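Side-chain contacts in Cj0977 (Campylobacter jejuni, PDB 3BNV), which is a sigma28-regulated, nonflagellar virulence protein of unknown biochemical function, built on the hot-dog fold: residues A[11-15]-A[16-20]; A[31-35]-A[36-40]; A[57-61]-A[62-66]. All coordinates share one frame; numbering follows the deposited sequence.

Contact 1: residues A[11-15]-A[16-20]; sequences EYASA and EDISR
Between Ser14 and Ile18 the backbone turns from an extended run into the first turn of helix 15-22, with Ile18 N bonded to Ser14 O (3.3 Å) and Ser19 N to Ala15 O (3.0 Å). Ser14 occupies the N-cap, and with Asp17 it forms a capping box, a reciprocal pair of bonds that ties the two residues to each other's backbone N-H. In one direction Asp17 N donates to Ser14 OG at 2.9 Å, although the position of this hydroxyl is less certain than the rest. In the other, Ser14 N donates to Asp17 OD2 (2.9 Å), reaching it from above the carboxylate, 36° out of its plane. The Asp17 side chain can fold back this way because its CG lies beside its own backbone N, opposite the carbonyl carbon (chi1 -60°). A carboxylate at this end of a helix probably also gains from the local dipole.

The cap has an apolar counterpart. Ala13, just before the N-cap, sets CB 3.5 Å from CD1 at the tip of Ile18, the pairing known as a hydrophobic staple. One turn along the outer surface, Arg20 NH2 makes a weak salt-bridging bond to Glu16 OE1 (3.3 Å), the glutamate chain running extended to meet it. Box and staple together give a clear worked example of how a short surface helix is started. Ahead of the helix, Tyr12 lays its side chain on Val105 and Glu107 of strand 105-112.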
# COMPACT_ATOMS: atom_id res chain seq x y z
N GLU A 11 2.24 -0.41 -24.24
CA GLU A 11 1.67 -1.32 -25.20
C GLU A 11 0.46 -2.03 -24.54
O GLU A 11 0.08 -3.13 -24.95
CB GLU A 11 2.73 -2.36 -25.55
CG GLU A 11 3.63 -2.71 -24.37
CD GLU A 11 4.43 -3.98 -24.59
OE1 GLU A 11 3.82 -5.04 -24.85
OE2 GLU A 11 5.68 -3.92 -24.49
N TYR A 12 -0.13 -1.42 -23.51
CA TYR A 12 -1.28 -2.01 -22.83
C TYR A 12 -2.54 -1.19 -22.99
O TYR A 12 -3.64 -1.66 -22.68
CB TYR A 12 -0.99 -2.19 -21.34
CG TYR A 12 0.07 -3.19 -21.01
CD1 TYR A 12 -0.26 -4.49 -20.66
CD2 TYR A 12 1.41 -2.83 -21.01
CE1 TYR A 12 0.70 -5.40 -20.33
CE2 TYR A 12 2.39 -3.74 -20.69
CZ TYR A 12 2.04 -5.02 -20.36
OH TYR A 12 3.03 -5.93 -20.05
N ALA A 13 -2.39 0.06 -23.44
CA ALA A 13 -3.53 0.93 -23.68
C ALA A 13 -3.14 2.06 -24.60
O ALA A 13 -2.04 2.60 -24.51
CB ALA A 13 -4.06 1.49 -22.38
N SER A 14 -4.08 2.44 -25.47
CA SER A 14 -3.83 3.50 -26.44
C SER A 14 -3.59 4.82 -25.73
O SER A 14 -4.01 5.01 -24.59
CB SER A 14 -4.99 3.61 -27.43
OG SER A 14 -6.20 4.07 -26.82
N ALA A 15 -2.91 5.75 -26.40
CA ALA A 15 -2.79 7.10 -25.87
C ALA A 15 -4.19 7.70 -25.63
O ALA A 15 -4.44 8.37 -24.62
CB ALA A 15 -1.99 7.97 -26.80
N GLU A 16 -5.10 7.43 -26.56
CA GLU A 16 -6.49 7.86 -26.44
C GLU A 16 -7.11 7.37 -25.12
O GLU A 16 -7.41 8.17 -24.22
CB GLU A 16 -7.30 7.36 -27.64
CG GLU A 16 -8.75 7.84 -27.66
CD GLU A 16 -9.60 7.01 -28.67
OE1 GLU A 16 -10.89 7.07 -28.62
OE2 GLU A 16 -9.00 6.28 -29.49
N ASP A 17 -7.28 6.05 -24.99
CA ASP A 17 -7.83 5.46 -23.78
C ASP A 17 -7.36 6.25 -22.58
O ASP A 17 -8.17 6.59 -21.73
CB ASP A 17 -7.37 4.02 -23.58
CG ASP A 17 -7.78 3.10 -24.71
OD1 ASP A 17 -8.88 3.27 -25.29
OD2 ASP A 17 -6.97 2.19 -25.00
N ILE A 18 -6.06 6.51 -22.53
CA ILE A 18 -5.41 7.04 -21.32
C ILE A 18 -5.75 8.51 -21.06
O ILE A 18 -6.06 8.87 -19.92
CB ILE A 18 -3.86 6.80 -21.33
CG1 ILE A 18 -3.56 5.36 -20.92
CG2 ILE A 18 -3.14 7.74 -20.36
CD1 ILE A 18 -2.59 4.65 -21.81
N SER A 19 -5.73 9.33 -22.10
CA SER A 19 -6.16 10.71 -21.94
C SER A 19 -7.68 10.81 -21.69
O SER A 19 -8.17 11.75 -21.07
CB SER A 19 -5.79 11.52 -23.18
OG SER A 19 -4.40 11.71 -23.25
N ARG A 20 -8.42 9.80 -22.16
CA ARG A 20 -9.86 9.75 -21.96
C ARG A 20 -10.23 9.55 -20.49
O ARG A 20 -11.12 10.23 -19.97
CB ARG A 20 -10.48 8.66 -22.83
CG ARG A 20 -11.97 8.78 -23.00
CD ARG A 20 -12.49 7.98 -24.18
NE ARG A 20 -12.05 8.49 -25.47
CZ ARG A 20 -12.61 9.51 -26.12
NH1 ARG A 20 -13.63 10.18 -25.59
NH2 ARG A 20 -12.14 9.88 -27.31

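Contact 2: residues A[31-35]-A[36-40]; sequences LNTSL and AGTII
Leu31 points at a tight turn and brings CD1 to 3.7 Å from Ala36 CB, whose own bond to the backbone runs across the line of approach. A single methyl of the leucine fork does the touching. Leu35 is directed the other way, its CB bond leading out from the segment that follows.

On another flank Thr33 and Thr38 stand near each other without a direct bond. Thr38 OG1 lies 4.1 Å from Thr33 CB, and a water links the two residues instead: it donates to the backbone carbonyl Thr33 O and lies 2.9 Å from Thr38 OG1. With chi1 at -63°, the Thr38 hydroxyl sits beside its own backbone N, on the side of the water, and its methyl takes the position next to the carbonyl carbon.

Beneath these side chains the backbone makes one short helical turn with few bonds. Asn32 O accepts both Leu35 N and Ala36 N, the latter at 3.3 Å in the carbonyl plane, whereas Gly37 N reaches Thr33 O (3.1 Å) by a weak, bent bond. Gly37 then leaves the helical conformation with a positive phi of 97° and an extended psi, angles that suit a residue without a side chain, and the chain passes into strand 38-43.

Leu31 and Thr33 lean on Tyr76 of helix 67-82, the long helix of the hot-dog fold. The second subunit adds its Phe66 against Leu31 and its Phe69 against Leu35, which also meets Glu56 of its own chain. Beyond the glycine, strand 38-43 lies at one edge of the chain's antiparallel hot-dog sheet, where Thr38 and Ile40 bond through their backbones to Ile50 and Lys48 of strand 46-52.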
# COMPACT_ATOMS: atom_id res chain seq x y z
N LEU A 31 -2.28 11.98 -7.26
CA LEU A 31 -1.51 10.79 -6.90
C LEU A 31 -0.33 10.59 -7.84
O LEU A 31 -0.44 10.80 -9.04
CB LEU A 31 -2.41 9.57 -6.98
CG LEU A 31 -2.26 8.46 -5.94
CD1 LEU A 31 -2.80 7.16 -6.54
CD2 LEU A 31 -0.84 8.29 -5.44
N ASN A 32 0.79 10.17 -7.29
CA ASN A 32 1.92 9.82 -8.14
C ASN A 32 1.74 8.51 -8.94
O ASN A 32 1.93 7.41 -8.43
CB ASN A 32 3.19 9.77 -7.34
CG ASN A 32 4.36 9.59 -8.21
OD1 ASN A 32 5.48 9.84 -7.83
ND2 ASN A 32 4.10 9.19 -9.44
N THR A 33 1.40 8.65 -10.22
CA THR A 33 1.01 7.50 -11.01
C THR A 33 2.19 6.57 -11.30
O THR A 33 2.00 5.46 -11.84
CB THR A 33 0.33 7.90 -12.37
OG1 THR A 33 1.25 8.62 -13.18
CG2 THR A 33 -0.87 8.77 -12.15
N SER A 34 3.40 7.01 -10.96
CA SER A 34 4.61 6.21 -11.17
C SER A 34 4.76 5.18 -10.06
O SER A 34 5.57 4.24 -10.19
CB SER A 34 5.86 7.10 -11.12
OG SER A 34 5.92 7.97 -12.23
N LEU A 35 4.01 5.37 -8.97
CA LEU A 35 4.11 4.50 -7.80
C LEU A 35 2.85 3.67 -7.63
O LEU A 35 2.88 2.58 -7.03
CB LEU A 35 4.30 5.32 -6.52
CG LEU A 35 5.47 6.30 -6.31
CD1 LEU A 35 5.24 7.05 -5.04
CD2 LEU A 35 6.80 5.57 -6.21
N ALA A 36 1.72 4.17 -8.13
CA ALA A 36 0.46 3.47 -7.93
C ALA A 36 -0.12 2.93 -9.23
O ALA A 36 -1.14 2.26 -9.24
CB ALA A 36 -0.55 4.37 -7.24
N GLY A 37 0.52 3.23 -10.36
CA GLY A 37 0.01 2.76 -11.63
C GLY A 37 -0.82 3.81 -12.35
O GLY A 37 -1.03 4.92 -11.84
N THR A 38 -1.29 3.43 -13.53
CA THR A 38 -2.12 4.30 -14.35
C THR A 38 -3.47 3.65 -14.66
O THR A 38 -3.55 2.47 -14.97
CB THR A 38 -1.44 4.55 -15.67
OG1 THR A 38 -0.21 5.24 -15.42
CG2 THR A 38 -2.30 5.35 -16.57
N ILE A 39 -4.53 4.44 -14.57
CA ILE A 39 -5.86 3.95 -14.89
C ILE A 39 -6.03 3.96 -16.39
O ILE A 39 -5.72 4.94 -17.05
CB ILE A 39 -6.94 4.82 -14.26
CG1 ILE A 39 -6.60 5.09 -12.80
CG2 ILE A 39 -8.30 4.17 -14.38
CD1 ILE A 39 -6.63 3.84 -11.93
N ILE A 40 -6.53 2.86 -16.93
CA ILE A 40 -6.38 2.52 -18.34
C ILE A 40 -7.79 2.36 -18.95
O ILE A 40 -7.96 2.37 -20.16
CB ILE A 40 -5.56 1.19 -18.37
CG1 ILE A 40 -4.73 1.02 -19.59
CG2 ILE A 40 -6.42 -0.04 -18.36
CD1 ILE A 40 -4.50 -0.47 -19.80
O HOH W 1 2.24 3.83 -14.66

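Contact 3: residues A[57-61]-A[62-66]; sequences MVADD and QGLIF
Asp60 turns its carboxylate inward against Gln62 and Leu64 at the end of a hairpin-like loop, closed by a single antiparallel, non-hydrogen-bonded bridge between Val58 and Ile65. Flanking that bridge, Phe66 N donates to Met57 O (2.9 Å) and Ala59 N to Leu64 O (2.7 Å).

Asp60 CB starts the side chain 4.1 Å from Gln62 N. From there chi1 of 65° places Asp60 CG between the backbone N and the carbonyl carbon, 3.8 Å from Leu64 CB. Asp60 OD1 accepts twice: Gln62 N at 2.8 Å makes an Asx turn, and Leu64 N at 3.2 Å approaches from the opposite face of the carboxylate, on its syn side. Two donors, one on each face, should restrain rotation of the group. Asp60 OD2 crosses the leucine at a slant, 3.7 Å from Leu64 CD2, and ends in a hydrogen bond to His147 NE2 of the second subunit, so one aspartate both shapes the loop and joins the dimer.

At the tip, Gln62 NE2 bonds to Asp61 OD2, which lies in the plane of the amide, while the amide nitrogen stands above the carboxylate, 54° out of its plane.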
# COMPACT_ATOMS: atom_id res chain seq x y z
N MSE A 57 10.56 0.71 -6.22
CA MSE A 57 9.70 -0.11 -5.37
C MSE A 57 10.35 -1.40 -4.87
O MSE A 57 9.69 -2.22 -4.24
CB MSE A 57 8.35 -0.36 -6.03
CG MSE A 57 8.23 0.20 -7.44
SE MSE A 57 6.52 -0.17 -8.33
CE MSE A 57 6.28 -1.98 -7.70
N VAL A 58 11.64 -1.59 -5.11
CA VAL A 58 12.29 -2.82 -4.68
C VAL A 58 12.44 -2.88 -3.17
O VAL A 58 12.59 -1.87 -2.52
CB VAL A 58 13.70 -2.99 -5.30
CG1 VAL A 58 13.61 -3.11 -6.82
CG2 VAL A 58 14.64 -1.85 -4.85
N ALA A 59 12.42 -4.10 -2.64
CA ALA A 59 12.68 -4.35 -1.24
C ALA A 59 14.14 -4.71 -1.05
O ALA A 59 14.70 -4.49 0.02
CB ALA A 59 11.83 -5.49 -0.76
N ASP A 60 14.74 -5.28 -2.08
CA ASP A 60 16.10 -5.79 -1.98
C ASP A 60 16.89 -5.64 -3.28
O ASP A 60 16.41 -5.06 -4.26
CB ASP A 60 16.10 -7.22 -1.46
CG ASP A 60 15.45 -8.22 -2.42
OD1 ASP A 60 15.35 -7.95 -3.64
OD2 ASP A 60 15.05 -9.31 -1.94
N ASP A 61 18.11 -6.15 -3.30
CA ASP A 61 18.93 -6.02 -4.49
C ASP A 61 18.75 -7.21 -5.42
O ASP A 61 19.56 -7.42 -6.30
CB ASP A 61 20.40 -5.78 -4.14
CG ASP A 61 21.07 -6.98 -3.49
OD1 ASP A 61 22.31 -6.92 -3.27
OD2 ASP A 61 20.38 -7.99 -3.19
N GLN A 62 17.68 -7.97 -5.21
CA GLN A 62 17.35 -9.13 -6.05
C GLN A 62 16.17 -8.88 -6.97
O GLN A 62 15.74 -9.77 -7.69
CB GLN A 62 17.02 -10.32 -5.17
CG GLN A 62 18.07 -10.60 -4.10
CD GLN A 62 19.40 -10.98 -4.69
OE1 GLN A 62 19.52 -12.03 -5.32
NE2 GLN A 62 20.42 -10.12 -4.51
N GLY A 63 15.62 -7.67 -6.93
CA GLY A 63 14.48 -7.31 -7.78
C GLY A 63 13.13 -7.61 -7.18
O GLY A 63 12.12 -7.54 -7.86
N LEU A 64 13.09 -7.93 -5.89
CA LEU A 64 11.84 -8.24 -5.25
C LEU A 64 11.11 -6.93 -4.96
O LEU A 64 11.70 -5.98 -4.44
CB LEU A 64 12.09 -9.04 -3.97
CG LEU A 64 10.89 -9.34 -3.06
CD1 LEU A 64 10.08 -10.41 -3.68
CD2 LEU A 64 11.40 -9.74 -1.67
N ILE A 65 9.84 -6.87 -5.32
CA ILE A 65 9.05 -5.67 -5.23
C ILE A 65 8.25 -5.68 -3.93
O ILE A 65 7.50 -6.62 -3.67
CB ILE A 65 8.08 -5.61 -6.43
CG1 ILE A 65 8.87 -5.64 -7.73
CG2 ILE A 65 7.24 -4.38 -6.39
CD1 ILE A 65 9.53 -4.28 -8.12
N PHE A 66 8.41 -4.62 -3.14
CA PHE A 66 7.71 -4.50 -1.87
C PHE A 66 6.24 -4.66 -2.12
O PHE A 66 5.68 -3.99 -2.98
CB PHE A 66 7.97 -3.13 -1.29
CG PHE A 66 7.59 -3.00 0.14
CD1 PHE A 66 6.83 -1.92 0.58
CD2 PHE A 66 8.04 -3.92 1.08
CE1 PHE A 66 6.52 -1.76 1.92
CE2 PHE A 66 7.74 -3.77 2.42
CZ PHE A 66 6.97 -2.69 2.84
O HOH W 2 17.19 -4.77 -7.14

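The three contacts follow in series along the chain: contact 1 at the start of helix 15-22, contact 2 where helix 33-36 gives way to strand 38-43, and contact 3 in the loop between strand 46-52 and helix 67-82. Contacts 1 and 2, with centres about 13 Å apart, touch where Ala13 and Asp17 pack on Ile40, joining the start of helix 15-22 and the run just before it to an edge strand of the hot-dog sheet. Contact 3 lies farther off, its centre about 19 Å from that of contact 2 and 28 Å from that of contact 1. Contacts 2 and 3 both meet the second subunit, so these turns also help to build the dimer interface.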